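Local coordinates for tail spike protein (Acinetobacter phage vB_AbaP_AS12, PDB 6EU4) that probably recognises and degrades the capsular polysaccharide of Acinetobacter baumannii, as is usual for phage tailspikes with a trimeric beta-helical body, at residues V173-V178 against K207-Y212; T197-S202 against S223-N228; K227-G232 against A248-R253; G282-D287 against L314-Y319. One frame throughout, in Å; residues are numbered along the deposited sequence.

All four contacts join successive coils of one parallel beta-helix, and together they illustrate how the same backbone scheme carries different side-chain chemistry. Interaction 1 is the most buried, with apolar side chains round two neighbouring corners. Interactions 2 and 3 share Lys227 and Asn228 and follow strand 219-229 to a corner, being partly buried: amide and hydroxyl groups dominate the former, a salt bridge and a water the latter. Asp174 of interaction 1 binds the Tyr200 hydroxyl of interaction 2, and Gly208 and Gly210 bond to the backbone of interaction 3. Farther along, interaction 4 combines a buried Trp286-Phe315 pair with a lysine laid over an outer tyrosine, and its Asp287 is salt-bridged to Arg253 of interaction 3.

Interaction 1. Residues V173-V178 against K207-Y212; sequences VDAIMV and KGIGLY
Val173 and Tyr212 meet across two successive coils of the parallel beta-helix that forms the tailspike body, at the place where the chain turns a corner at 176-177 and again, one coil on, at 210. Val173 places its CG2 branch between its own backbone N and carbonyl carbon, and from there the methyl reaches to 3.5 Å from CD2 of the Tyr212 ring, the two side chains crossing at about a right angle. The ring is swung into position with CG anti to the backbone N (chi1 -176°), while Tyr212 CB packs 3.9 Å from Ala175 CB. That same alanine methyl lies 4.0 Å from Ile209 CB. Ala175, Ile209, Val178 and Tyr212 all lie on one face of the pairing. Met177, present as selenomethionine, and Leu211 occupy the other, with Met177 CB 4.1 Å from Leu211 CD1; beyond CG the selenomethionine is extended and touches Phe149 and Tyr133.

At the corner one amide is shared. Ile176 N divides its hydrogen between Ile209 O, at 3.0 Å, and Gly210 O, at 3.2 Å. The latter oxygen is met from above its carbonyl plane by this donor, but nearly end-on by Met177 N at 3.1 Å, and so takes two donors. Asp174 lays its carboxylate beside Gly208 CA, yet OD1 meets Lys151 of its own coil and the Tyr200 hydroxyl of the next, and OD2 takes Asn154 ND2. Past the corner the regular parallel pairing resumes, with Tyr212 N donating to Met177 O at 2.9 Å.

Interaction 2. Residues T197-S202 against S223-N228; sequences TLQYDS and SILTKN
Leu225 offers its carbonyl oxygen to two donors of the 197-200 strand: Leu198 N at 2.8 Å, and the Thr197 hydroxyl OG1 at 3.0 Å, which comes from above the carbonyl plane. With OG1 anti to its own backbone N (chi1 -177°), Thr197 lies alongside the leucine, close to CD2. The hydroxyl is also gripped by Gln199 NE2, 2.9 Å from Thr197 OG1 and in the amide plane, which fixes the rotation of that amide. Thr226 turns to the opposite face, where its CG2 lies 4.0 Å from Leu198 CD1 in one of two modelled conformers, a tentative contact. Parallel, in-register pairing of strands from successive coils is what characterises a beta-helix. Lys227 returns to the Gln199 face, and its N donates to Leu198 O at 3.2 Å. At Asn228 the backbone turns a corner with positive phi (58°), and the pairing frays. The Asn228 carbonyl oxygen sits 3.2 Å from Tyr200 CB, and neither this oxygen nor the buried Tyr200 N has a polar partner. Asn228 ND2 makes a weak bond to Tyr200 O, whereas the tyrosine hydroxyl is held by Asp174.

Interaction 3. Residues K227-G232 against A248-R253; sequences KNTFEG and ASASSR
Arg253 NH2 and Glu231 OE2 form a salt bridge of 3.0 Å in which the carboxylate lies at the edge of the guanidinium, near its plane, although the oxygen is approached from above the carboxylate plane. The two planes are turned 80° apart, and a single N-O bond joins the groups directly. A water completes the link, donating a hydrogen bond to Glu231 OE2 at 2.7 Å, accepting one from Arg253 NE at 2.9 Å, and pairing with Ser252 OG. The outer partners are Lys234 for Glu231 OE1 and Asp287 for Arg253 NH1.

Next to the charged groups the backbones of two adjacent beta-helix coils turn the corner together. Ser252 N bonds to Phe230 O at 2.9 Å, Gly232 N to Arg253 O at 3.0 Å, and the Thr229 hydroxyl OG1 to Ser249 O at 3.0 Å, while Ser251 N bonds to Thr229 O. Further out, Phe230 swings its ring over Ser252 with CG anti to the backbone N (chi1 178°), and Ser252 CB makes a CH-pi contact 3.8 Å from the ring centroid. Lys227 CB packs against Ser249 CB.

A chain of alternating charges thus spreads over three coils, Lys234 and Glu231 on the first, Arg253 on the second and Asp287 on the third, and each probably steadies its neighbours; the water links Glu231 OE2 to Arg253 NE and Ser252 OG, adding a second route beside the direct bond.

Interaction 4. Residues G282-D287 against L314-Y319; sequences GLYGWD and LFKIVY
Tyr284 lays its ring against the side chain of Lys316 on the following coil of the parallel beta-helix, just ahead of a corner at Gly285. The lysine is fully extended and crosses obliquely over one ring face, its CD 3.5 Å from Tyr284 CZ in a CH-pi contact whose carbon stands 3.9 Å from the ring centroid. Lys316 CB touches the same ring at the CD1 side, so the aliphatic chain is laid along the aromatic surface, with the amine ending beside the tyrosine hydroxyl.

After the corner, Trp286 begins the regular pairing. Its N donates to Leu314 O at 3.0 Å, and its own carbonyl accepts Lys316 N at 2.9 Å, the latter bond almost perfectly straight (177°). The indole turns inward with CG beside the backbone N (chi1 -62°), and Phe315 does likewise, so that the two side chains lie side by side and point the same way. Trp286 CD1 comes 3.6 Å from Phe315 CE1, yet the rings are oblique, their planes 34° apart. This pair belongs to a wider aromatic cluster in the interior: Trp286 stacks on Phe255 and meets Phe273 edge-to-face, and Phe315 meets Phe337 edge-to-face.

Asp287 faces outward again, alongside Lys316, with OD2 in a salt bridge to Arg253 of the preceding coil. Its link to the lysine is indirect: one water donates a hydrogen bond to Asp287 OD2 at 2.6 Å and accepts one from Lys316 NZ at 2.8 Å.

Interaction 1. Residues V173-V178 against K207-Y212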
loop_
_atom_site.group_PDB
_atom_site.type_symbol
_atom_site.label_atom_id
_atom_site.label_comp_id
_atom_site.label_asym_id
_atom_site.label_seq_id
_atom_site.Cartn_x
_atom_site.Cartn_y
_atom_site.Cartn_z
ATOM N N VAL A 173 -12.389 -25.364 25.217
ATOM C CA VAL A 173 -11.067 -25.696 24.704
ATOM C C VAL A 173 -10.014 -25.260 25.710
ATOM O O VAL A 173 -10.262 -24.444 26.604
ATOM C CB VAL A 173 -10.795 -25.033 23.334
ATOM C CG1 VAL A 173 -11.859 -25.421 22.330
ATOM C CG2 VAL A 173 -10.746 -23.539 23.451
ATOM N N ASP A 174 -8.810 -25.812 25.549
ATOM C CA ASP A 174 -7.665 -25.405 26.363
ATOM C C ASP A 174 -7.094 -24.122 25.763
ATOM O O ASP A 174 -6.364 -24.162 24.771
ATOM C CB ASP A 174 -6.605 -26.498 26.409
ATOM C CG ASP A 174 -5.393 -26.089 27.242
ATOM O OD1 ASP A 174 -5.503 -25.098 27.998
ATOM O OD2 ASP A 174 -4.345 -26.756 27.144
ATOM N N ALA A 175 -7.451 -22.991 26.368
ATOM C CA ALA A 175 -7.042 -21.664 25.942
ATOM C C ALA A 175 -6.826 -20.810 27.181
ATOM O O ALA A 175 -7.246 -21.177 28.281
ATOM C CB ALA A 175 -8.091 -21.017 25.041
ATOM N N ILE A 176 -6.137 -19.683 27.015
ATOM C CA ILE A 176 -5.939 -18.753 28.127
ATOM C C ILE A 176 -7.100 -17.788 28.233
ATOM O O ILE A 176 -7.657 -17.577 29.318
ATOM C CB ILE A 176 -4.601 -17.994 27.982
ATOM C CG1 ILE A 176 -3.452 -18.988 27.819
ATOM C CG2 ILE A 176 -4.374 -17.106 29.194
ATOM C CD1 ILE A 176 -2.129 -18.329 27.490
HETATM N N MSE A 177 -7.472 -17.209 27.101
HETATM C CA MSE A 177 -8.594 -16.287 27.010
HETATM C C MSE A 177 -9.492 -16.702 25.836
HETATM O O MSE A 177 -9.002 -17.172 24.804
HETATM C CB MSE A 177 -8.074 -14.839 26.846
HETATM C CG MSE A 177 -9.054 -13.781 27.140
HETATM SE SE MSE A 177 -8.095 -12.045 27.148
HETATM C CE MSE A 177 -9.335 -11.162 28.281
ATOM N N VAL A 178 -10.806 -16.558 26.012
ATOM C CA VAL A 178 -11.798 -16.998 25.037
ATOM C C VAL A 178 -12.792 -15.869 24.804
ATOM O O VAL A 178 -13.325 -15.306 25.766
ATOM C CB VAL A 178 -12.549 -18.256 25.520
ATOM C CG1 VAL A 178 -13.563 -18.741 24.471
ATOM C CG2 VAL A 178 -11.557 -19.361 25.882
ATOM N N LYS A 207 1.007 -27.308 25.973
ATOM C CA LYS A 207 0.444 -25.971 25.930
ATOM C C LYS A 207 -0.807 -25.980 25.067
ATOM O O LYS A 207 -1.025 -26.894 24.268
ATOM C CB LYS A 207 1.430 -24.957 25.361
ATOM C CG LYS A 207 2.839 -25.046 25.916
ATOM C CD LYS A 207 2.869 -24.678 27.347
ATOM C CE LYS A 207 4.269 -24.210 27.761
ATOM N NZ LYS A 207 5.243 -25.325 27.783
ATOM N N GLY A 208 -1.594 -24.908 25.197
ATOM C CA GLY A 208 -2.818 -24.761 24.443
ATOM C C GLY A 208 -2.848 -23.525 23.562
ATOM O O GLY A 208 -1.827 -23.114 23.011
ATOM N N ILE A 209 -4.023 -22.926 23.442
ATOM C CA ILE A 209 -4.266 -21.755 22.607
ATOM C C ILE A 209 -4.126 -20.517 23.468
ATOM O O ILE A 209 -4.617 -20.485 24.594
ATOM C CB ILE A 209 -5.676 -21.821 21.991
ATOM C CG1 ILE A 209 -5.857 -23.084 21.162
ATOM C CG2 ILE A 209 -5.976 -20.571 21.147
ATOM C CD1 ILE A 209 -7.347 -23.452 20.959
ATOM N N GLY A 210 -3.475 -19.486 22.945
ATOM C CA GLY A 210 -3.429 -18.244 23.669
ATOM C C GLY A 210 -4.772 -17.536 23.753
ATOM O O GLY A 210 -5.394 -17.441 24.819
ATOM N N LEU A 211 -5.235 -17.049 22.609
ATOM C CA LEU A 211 -6.540 -16.409 22.484
ATOM C C LEU A 211 -7.372 -17.219 21.505
ATOM O O LEU A 211 -7.051 -17.270 20.312
ATOM C CB LEU A 211 -6.389 -14.966 22.012
ATOM C CG LEU A 211 -7.695 -14.248 21.671
ATOM C CD1 LEU A 211 -8.594 -14.096 22.893
ATOM C CD2 LEU A 211 -7.436 -12.886 21.013
ATOM N N TYR A 212 -8.436 -17.849 22.006
ATOM C CA TYR A 212 -9.403 -18.541 21.165
ATOM C C TYR A 212 -10.578 -17.587 20.984
ATOM O O TYR A 212 -11.352 -17.347 21.916
ATOM C CB TYR A 212 -9.844 -19.874 21.760
ATOM C CG TYR A 212 -10.767 -20.627 20.828
ATOM C CD1 TYR A 212 -10.421 -20.823 19.501
ATOM C CD2 TYR A 212 -11.999 -21.099 21.255
ATOM C CE1 TYR A 212 -11.256 -21.487 18.629
ATOM C CE2 TYR A 212 -12.848 -21.770 20.387
ATOM C CZ TYR A 212 -12.470 -21.958 19.074
ATOM O OH TYR A 212 -13.297 -22.626 18.193
#

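Interaction 2. Residues T197-S202 against S223-N228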
loop_
_atom_site.group_PDB
_atom_site.type_symbol
_atom_site.label_atom_id
_atom_site.label_comp_id
_atom_site.label_asym_id
_atom_site.label_seq_id
_atom_site.Cartn_x
_atom_site.Cartn_y
_atom_site.Cartn_z
ATOM N N THR A 197 -0.153 -9.504 28.304
ATOM C CA THR A 197 0.310 -10.768 27.765
ATOM C C THR A 197 -0.591 -11.911 28.227
ATOM O O THR A 197 -1.235 -11.838 29.278
ATOM C CB THR A 197 1.769 -11.026 28.182
ATOM O OG1 THR A 197 2.237 -12.241 27.592
ATOM C CG2 THR A 197 1.889 -11.145 29.720
ATOM N N LEU A 198 -0.643 -12.953 27.401
ATOM C CA LEU A 198 -1.346 -14.204 27.684
ATOM C C LEU A 198 -0.317 -15.309 27.514
ATOM O O LEU A 198 0.186 -15.510 26.402
ATOM C CB LEU A 198 -2.508 -14.432 26.707
ATOM C CG LEU A 198 -3.584 -13.355 26.641
ATOM C CD1 LEU A 198 -4.524 -13.611 25.468
ATOM C CD2 LEU A 198 -4.345 -13.337 27.937
ATOM N N GLN A 199 0.020 -16.008 28.591
ATOM C CA GLN A 199 1.038 -17.048 28.507
ATOM C C GLN A 199 0.636 -18.270 29.313
ATOM O O GLN A 199 -0.005 -18.157 30.358
ATOM C CB GLN A 199 2.399 -16.544 29.031
ATOM C CG GLN A 199 2.891 -15.301 28.325
ATOM C CD GLN A 199 4.283 -14.890 28.763
ATOM O OE1 GLN A 199 5.056 -15.710 29.287
ATOM N NE2 GLN A 199 4.610 -13.615 28.565
ATOM N N TYR A 200 1.073 -19.441 28.844
ATOM C CA TYR A 200 1.091 -20.614 29.707
ATOM C C TYR A 200 2.345 -20.606 30.569
ATOM O O TYR A 200 3.379 -20.064 30.181
ATOM C CB TYR A 200 1.058 -21.910 28.900
ATOM C CG TYR A 200 -0.304 -22.204 28.341
ATOM C CD1 TYR A 200 -0.699 -21.663 27.136
ATOM C CD2 TYR A 200 -1.203 -22.994 29.037
ATOM C CE1 TYR A 200 -1.973 -21.908 26.620
ATOM C CE2 TYR A 200 -2.471 -23.253 28.533
ATOM C CZ TYR A 200 -2.845 -22.698 27.322
ATOM O OH TYR A 200 -4.108 -22.946 26.829
ATOM N N ASP A 201 2.222 -21.185 31.762
ATOM C CA ASP A 201 3.373 -21.580 32.570
ATOM C C ASP A 201 4.329 -22.409 31.717
ATOM O O ASP A 201 3.956 -23.462 31.204
ATOM C CB ASP A 201 2.858 -22.371 33.776
ATOM C CG ASP A 201 3.959 -22.798 34.755
ATOM O OD1 ASP A 201 5.166 -22.687 34.446
ATOM O OD2 ASP A 201 3.573 -23.247 35.862
ATOM N N SER A 202 5.555 -21.905 31.516
ATOM C CA SER A 202 6.480 -22.562 30.593
ATOM C C SER A 202 6.805 -23.982 31.022
ATOM O O SER A 202 7.247 -24.779 30.190
ATOM C CB SER A 202 7.787 -21.760 30.465
ATOM O OG SER A 202 8.490 -21.781 31.702
ATOM N N SER A 223 -1.169 -4.214 21.217
ATOM C CA SER A 223 -0.113 -4.443 22.197
ATOM C C SER A 223 -0.451 -5.628 23.093
ATOM O O SER A 223 -0.442 -5.552 24.332
ATOM C CB SER A 223 0.145 -3.170 22.998
ATOM O OG SER A 223 0.606 -2.166 22.093
ATOM N N ILE A 224 -0.752 -6.744 22.439
ATOM C CA ILE A 224 -1.044 -7.998 23.119
ATOM C C ILE A 224 -0.012 -9.020 22.686
ATOM O O ILE A 224 0.203 -9.232 21.487
ATOM C CB ILE A 224 -2.462 -8.507 22.810
ATOM C CG1 ILE A 224 -3.493 -7.560 23.416
ATOM C CG2 ILE A 224 -2.647 -9.926 23.368
ATOM C CD1 ILE A 224 -4.888 -7.824 22.948
ATOM N N LEU A 225 0.597 -9.675 23.662
ATOM C CA LEU A 225 1.595 -10.704 23.419
ATOM C C LEU A 225 1.045 -12.035 23.887
ATOM O O LEU A 225 0.673 -12.165 25.048
ATOM C CB LEU A 225 2.876 -10.412 24.191
ATOM C CG LEU A 225 3.861 -11.595 24.313
ATOM C CD1 LEU A 225 4.444 -11.963 22.959
ATOM C CD2 LEU A 225 4.948 -11.273 25.325
ATOM N N THR A 226 1.020 -13.032 23.020
ATOM C CA THR A 226 0.802 -14.402 23.464
ATOM C C THR A 226 2.089 -15.182 23.255
ATOM O O THR A 226 2.745 -15.047 22.220
ATOM C CB THR A 226 -0.382 -15.086 22.739
ATOM O OG1 THR A 226 -0.053 -15.393 21.378
ATOM C CG2 THR A 226 -1.610 -14.209 22.758
ATOM N N LYS A 227 2.455 -15.977 24.248
ATOM C CA LYS A 227 3.666 -16.770 24.120
ATOM C C LYS A 227 3.572 -17.954 25.064
ATOM O O LYS A 227 2.676 -18.042 25.918
ATOM C CB LYS A 227 4.928 -15.935 24.377
ATOM C CG LYS A 227 5.076 -15.443 25.789
ATOM C CD LYS A 227 6.408 -14.695 26.000
ATOM C CE LYS A 227 7.564 -15.637 26.269
ATOM N NZ LYS A 227 8.730 -14.915 26.883
ATOM N N ASN A 228 4.490 -18.898 24.862
ATOM C CA ASN A 228 4.417 -20.196 25.515
ATOM C C ASN A 228 3.098 -20.884 25.178
ATOM O O ASN A 228 2.445 -21.441 26.053
ATOM C CB ASN A 228 4.589 -20.083 27.039
ATOM C CG ASN A 228 5.988 -19.663 27.430
ATOM O OD1 ASN A 228 6.943 -19.971 26.735
ATOM N ND2 ASN A 228 6.109 -18.931 28.526
#

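Interaction 3. Residues K227-G232 against A248-R253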
loop_
_atom_site.group_PDB
_atom_site.type_symbol
_atom_site.label_atom_id
_atom_site.label_comp_id
_atom_site.label_asym_id
_atom_site.label_seq_id
_atom_site.Cartn_x
_atom_site.Cartn_y
_atom_site.Cartn_z
ATOM N N LYS A 227 2.455 -15.977 24.248
ATOM C CA LYS A 227 3.666 -16.770 24.120
ATOM C C LYS A 227 3.572 -17.954 25.064
ATOM O O LYS A 227 2.676 -18.042 25.918
ATOM C CB LYS A 227 4.928 -15.935 24.377
ATOM C CG LYS A 227 5.076 -15.443 25.789
ATOM C CD LYS A 227 6.408 -14.695 26.000
ATOM C CE LYS A 227 7.564 -15.637 26.269
ATOM N NZ LYS A 227 8.730 -14.915 26.883
ATOM N N ASN A 228 4.490 -18.898 24.862
ATOM C CA ASN A 228 4.417 -20.196 25.515
ATOM C C ASN A 228 3.098 -20.884 25.178
ATOM O O ASN A 228 2.445 -21.441 26.053
ATOM C CB ASN A 228 4.589 -20.083 27.039
ATOM C CG ASN A 228 5.988 -19.663 27.430
ATOM O OD1 ASN A 228 6.943 -19.971 26.735
ATOM N ND2 ASN A 228 6.109 -18.931 28.526
ATOM N N THR A 229 2.689 -20.811 23.910
ATOM C CA THR A 229 1.484 -21.463 23.419
ATOM C C THR A 229 1.820 -22.482 22.342
ATOM O O THR A 229 2.893 -22.461 21.741
ATOM C CB THR A 229 0.481 -20.461 22.799
ATOM O OG1 THR A 229 0.999 -19.932 21.561
ATOM C CG2 THR A 229 0.165 -19.345 23.770
ATOM N N PHE A 230 0.842 -23.349 22.084
ATOM C CA PHE A 230 0.858 -24.243 20.931
ATOM C C PHE A 230 0.314 -23.529 19.701
ATOM O O PHE A 230 0.905 -23.592 18.610
ATOM C CB PHE A 230 0.022 -25.484 21.260
ATOM C CG PHE A 230 -0.098 -26.475 20.139
ATOM C CD1 PHE A 230 0.993 -27.226 19.744
ATOM C CD2 PHE A 230 -1.316 -26.707 19.531
ATOM C CE1 PHE A 230 0.873 -28.173 18.733
ATOM C CE2 PHE A 230 -1.439 -27.649 18.516
ATOM C CZ PHE A 230 -0.348 -28.368 18.119
ATOM N N GLU A 231 -0.809 -22.831 19.873
ATOM C CA GLU A 231 -1.395 -21.973 18.846
ATOM C C GLU A 231 -1.621 -20.617 19.486
ATOM O O GLU A 231 -2.117 -20.544 20.613
ATOM C CB GLU A 231 -2.706 -22.583 18.319
ATOM C CG GLU A 231 -2.479 -23.836 17.524
ATOM C CD GLU A 231 -3.731 -24.694 17.301
ATOM O OE1 GLU A 231 -4.805 -24.401 17.869
ATOM O OE2 GLU A 231 -3.620 -25.696 16.565
ATOM N N GLY A 232 -1.241 -19.545 18.791
ATOM C CA GLY A 232 -1.262 -18.238 19.416
ATOM C C GLY A 232 -2.634 -17.599 19.477
ATOM O O GLY A 232 -3.230 -17.474 20.552
ATOM N N ALA A 248 2.238 -13.106 18.299
ATOM C CA ALA A 248 1.813 -14.467 18.591
ATOM C C ALA A 248 3.027 -15.383 18.467
ATOM O O ALA A 248 3.487 -15.689 17.358
ATOM C CB ALA A 248 0.680 -14.901 17.668
ATOM N N SER A 249 3.540 -15.797 19.620
ATOM C CA SER A 249 4.651 -16.732 19.698
ATOM C C SER A 249 4.074 -18.097 20.055
ATOM O O SER A 249 3.456 -18.258 21.107
ATOM C CB SER A 249 5.680 -16.264 20.725
ATOM O OG SER A 249 6.159 -14.959 20.405
ATOM N N ALA A 250 4.248 -19.062 19.159
ATOM C CA ALA A 250 3.601 -20.357 19.291
ATOM C C ALA A 250 4.521 -21.446 18.770
ATOM O O ALA A 250 5.337 -21.204 17.885
ATOM C CB ALA A 250 2.299 -20.404 18.498
ATOM N N SER A 251 4.370 -22.661 19.304
ATOM C CA SER A 251 5.191 -23.763 18.817
ATOM C C SER A 251 4.675 -24.364 17.515
ATOM O O SER A 251 5.470 -24.925 16.768
ATOM C CB SER A 251 5.316 -24.862 19.879
ATOM O OG SER A 251 4.058 -25.489 20.098
ATOM N N SER A 252 3.380 -24.249 17.199
ATOM C CA SER A 252 2.837 -24.837 15.974
ATOM C C SER A 252 2.345 -23.788 14.978
ATOM O O SER A 252 2.882 -23.696 13.863
ATOM C CB SER A 252 1.717 -25.825 16.330
ATOM O OG SER A 252 1.184 -26.419 15.156
ATOM N N ARG A 253 1.331 -22.994 15.329
ATOM C CA ARG A 253 0.807 -21.963 14.424
ATOM C C ARG A 253 0.599 -20.668 15.201
ATOM O O ARG A 253 -0.056 -20.671 16.244
ATOM C CB ARG A 253 -0.509 -22.397 13.759
ATOM C CG ARG A 253 -0.383 -23.625 12.862
ATOM C CD ARG A 253 -1.701 -23.964 12.170
ATOM N NE ARG A 253 -2.624 -24.608 13.089
ATOM C CZ ARG A 253 -3.933 -24.734 12.883
ATOM N NH1 ARG A 253 -4.495 -24.269 11.778
ATOM N NH2 ARG A 253 -4.698 -25.339 13.794
HETATM O O HOH W 1 -1.558 -26.502 14.985
#

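Interaction 4. Residues G282-D287 against L314-Y319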
loop_
_atom_site.group_PDB
_atom_site.type_symbol
_atom_site.label_atom_id
_atom_site.label_comp_id
_atom_site.label_asym_id
_atom_site.label_seq_id
_atom_site.Cartn_x
_atom_site.Cartn_y
_atom_site.Cartn_z
ATOM N N GLY A 282 6.231 -23.776 14.282
ATOM C CA GLY A 282 6.869 -24.894 13.619
ATOM C C GLY A 282 6.092 -25.495 12.459
ATOM O O GLY A 282 6.645 -26.340 11.743
ATOM N N LEU A 283 4.838 -25.067 12.249
ATOM C CA LEU A 283 3.987 -25.579 11.175
ATOM C C LEU A 283 3.615 -24.500 10.167
ATOM O O LEU A 283 3.944 -24.642 8.983
ATOM C CB LEU A 283 2.735 -26.232 11.782
ATOM C CG LEU A 283 1.687 -26.764 10.794
ATOM C CD1 LEU A 283 2.278 -27.848 9.944
ATOM C CD2 LEU A 283 0.427 -27.290 11.512
ATOM N N TYR A 284 2.920 -23.435 10.592
ATOM C CA TYR A 284 2.673 -22.250 9.786
ATOM C C TYR A 284 2.845 -21.013 10.650
ATOM O O TYR A 284 2.399 -20.988 11.794
ATOM C CB TYR A 284 1.251 -22.202 9.208
ATOM C CG TYR A 284 0.899 -23.340 8.315
ATOM C CD1 TYR A 284 1.498 -23.472 7.065
ATOM C CD2 TYR A 284 -0.064 -24.272 8.691
ATOM C CE1 TYR A 284 1.172 -24.507 6.235
ATOM C CE2 TYR A 284 -0.385 -25.327 7.861
ATOM C CZ TYR A 284 0.243 -25.432 6.637
ATOM O OH TYR A 284 -0.090 -26.462 5.789
ATOM N N GLY A 285 3.414 -19.960 10.077
ATOM C CA GLY A 285 3.390 -18.671 10.740
ATOM C C GLY A 285 1.980 -18.104 10.770
ATOM O O GLY A 285 1.415 -17.821 11.832
ATOM N N TRP A 286 1.407 -17.950 9.585
ATOM C CA TRP A 286 0.045 -17.482 9.396
ATOM C C TRP A 286 -0.713 -18.534 8.615
ATOM O O TRP A 286 -0.259 -18.966 7.549
ATOM C CB TRP A 286 0.030 -16.175 8.612
ATOM C CG TRP A 286 0.716 -15.042 9.242
ATOM C CD1 TRP A 286 2.062 -14.827 9.324
ATOM C CD2 TRP A 286 0.088 -13.913 9.869
ATOM N NE1 TRP A 286 2.310 -13.636 9.965
ATOM C CE2 TRP A 286 1.113 -13.058 10.308
ATOM C CE3 TRP A 286 -1.244 -13.552 10.098
ATOM C CZ2 TRP A 286 0.857 -11.863 10.980
ATOM C CZ3 TRP A 286 -1.501 -12.357 10.760
ATOM C CH2 TRP A 286 -0.447 -11.528 11.190
ATOM N N ASP A 287 -1.837 -18.973 9.157
ATOM C CA ASP A 287 -2.708 -19.954 8.521
ATOM C C ASP A 287 -4.026 -19.222 8.277
ATOM O O ASP A 287 -4.824 -19.065 9.202
ATOM C CB ASP A 287 -2.872 -21.190 9.412
ATOM C CG ASP A 287 -3.702 -22.286 8.768
ATOM O OD1 ASP A 287 -4.422 -22.004 7.775
ATOM O OD2 ASP A 287 -3.643 -23.442 9.264
ATOM N N LEU A 314 5.633 -20.391 5.627
ATOM C CA LEU A 314 5.522 -19.185 6.442
ATOM C C LEU A 314 4.091 -18.670 6.418
ATOM O O LEU A 314 3.489 -18.415 7.473
ATOM C CB LEU A 314 6.488 -18.101 5.947
ATOM C CG LEU A 314 6.395 -16.737 6.635
ATOM C CD1 LEU A 314 6.513 -16.849 8.145
ATOM C CD2 LEU A 314 7.483 -15.809 6.100
ATOM N N PHE A 315 3.546 -18.501 5.211
ATOM C CA PHE A 315 2.166 -18.086 4.970
ATOM C C PHE A 315 1.415 -19.168 4.217
ATOM O O PHE A 315 1.808 -19.554 3.104
ATOM C CB PHE A 315 2.107 -16.807 4.125
ATOM C CG PHE A 315 2.987 -15.683 4.613
ATOM C CD1 PHE A 315 2.607 -14.909 5.703
ATOM C CD2 PHE A 315 4.148 -15.331 3.924
ATOM C CE1 PHE A 315 3.404 -13.859 6.130
ATOM C CE2 PHE A 315 4.954 -14.294 4.355
ATOM C CZ PHE A 315 4.580 -13.548 5.453
ATOM N N LYS A 316 0.312 -19.611 4.786
ATOM C CA LYS A 316 -0.657 -20.453 4.102
ATOM C C LYS A 316 -1.902 -19.593 3.913
ATOM O O LYS A 316 -2.525 -19.175 4.898
ATOM C CB LYS A 316 -0.970 -21.712 4.896
ATOM C CG LYS A 316 -2.060 -22.547 4.240
ATOM C CD LYS A 316 -2.372 -23.818 5.036
ATOM C CE LYS A 316 -3.416 -24.642 4.363
ATOM N NZ LYS A 316 -3.684 -25.901 5.152
ATOM N N ILE A 317 -2.242 -19.302 2.655
ATOM C CA ILE A 317 -3.300 -18.337 2.332
ATOM C C ILE A 317 -4.256 -18.990 1.349
ATOM O O ILE A 317 -3.910 -19.217 0.181
ATOM C CB ILE A 317 -2.724 -17.025 1.782
ATOM C CG1 ILE A 317 -1.696 -16.477 2.785
ATOM C CG2 ILE A 317 -3.846 -16.021 1.553
ATOM C CD1 ILE A 317 -1.132 -15.104 2.460
ATOM N N VAL A 318 -5.460 -19.288 1.822
ATOM C CA VAL A 318 -6.440 -20.071 1.091
ATOM C C VAL A 318 -7.721 -19.251 0.944
ATOM O O VAL A 318 -8.251 -18.731 1.933
ATOM C CB VAL A 318 -6.700 -21.412 1.802
ATOM C CG1 VAL A 318 -7.794 -22.180 1.121
ATOM C CG2 VAL A 318 -5.396 -22.233 1.842
ATOM N N TYR A 319 -8.208 -19.149 -0.288
ATOM C CA TYR A 319 -9.431 -18.409 -0.634
ATOM C C TYR A 319 -9.509 -17.053 0.080
ATOM O O TYR A 319 -10.536 -16.672 0.649
ATOM C CB TYR A 319 -10.666 -19.254 -0.350
ATOM C CG TYR A 319 -10.727 -20.484 -1.229
ATOM C CD1 TYR A 319 -10.752 -20.373 -2.614
ATOM C CD2 TYR A 319 -10.789 -21.752 -0.673
ATOM C CE1 TYR A 319 -10.798 -21.505 -3.426
ATOM C CE2 TYR A 319 -10.849 -22.880 -1.469
ATOM C CZ TYR A 319 -10.843 -22.749 -2.845
ATOM O OH TYR A 319 -10.908 -23.878 -3.644
HETATM O O HOH W 2 -4.445 -25.428 7.830
#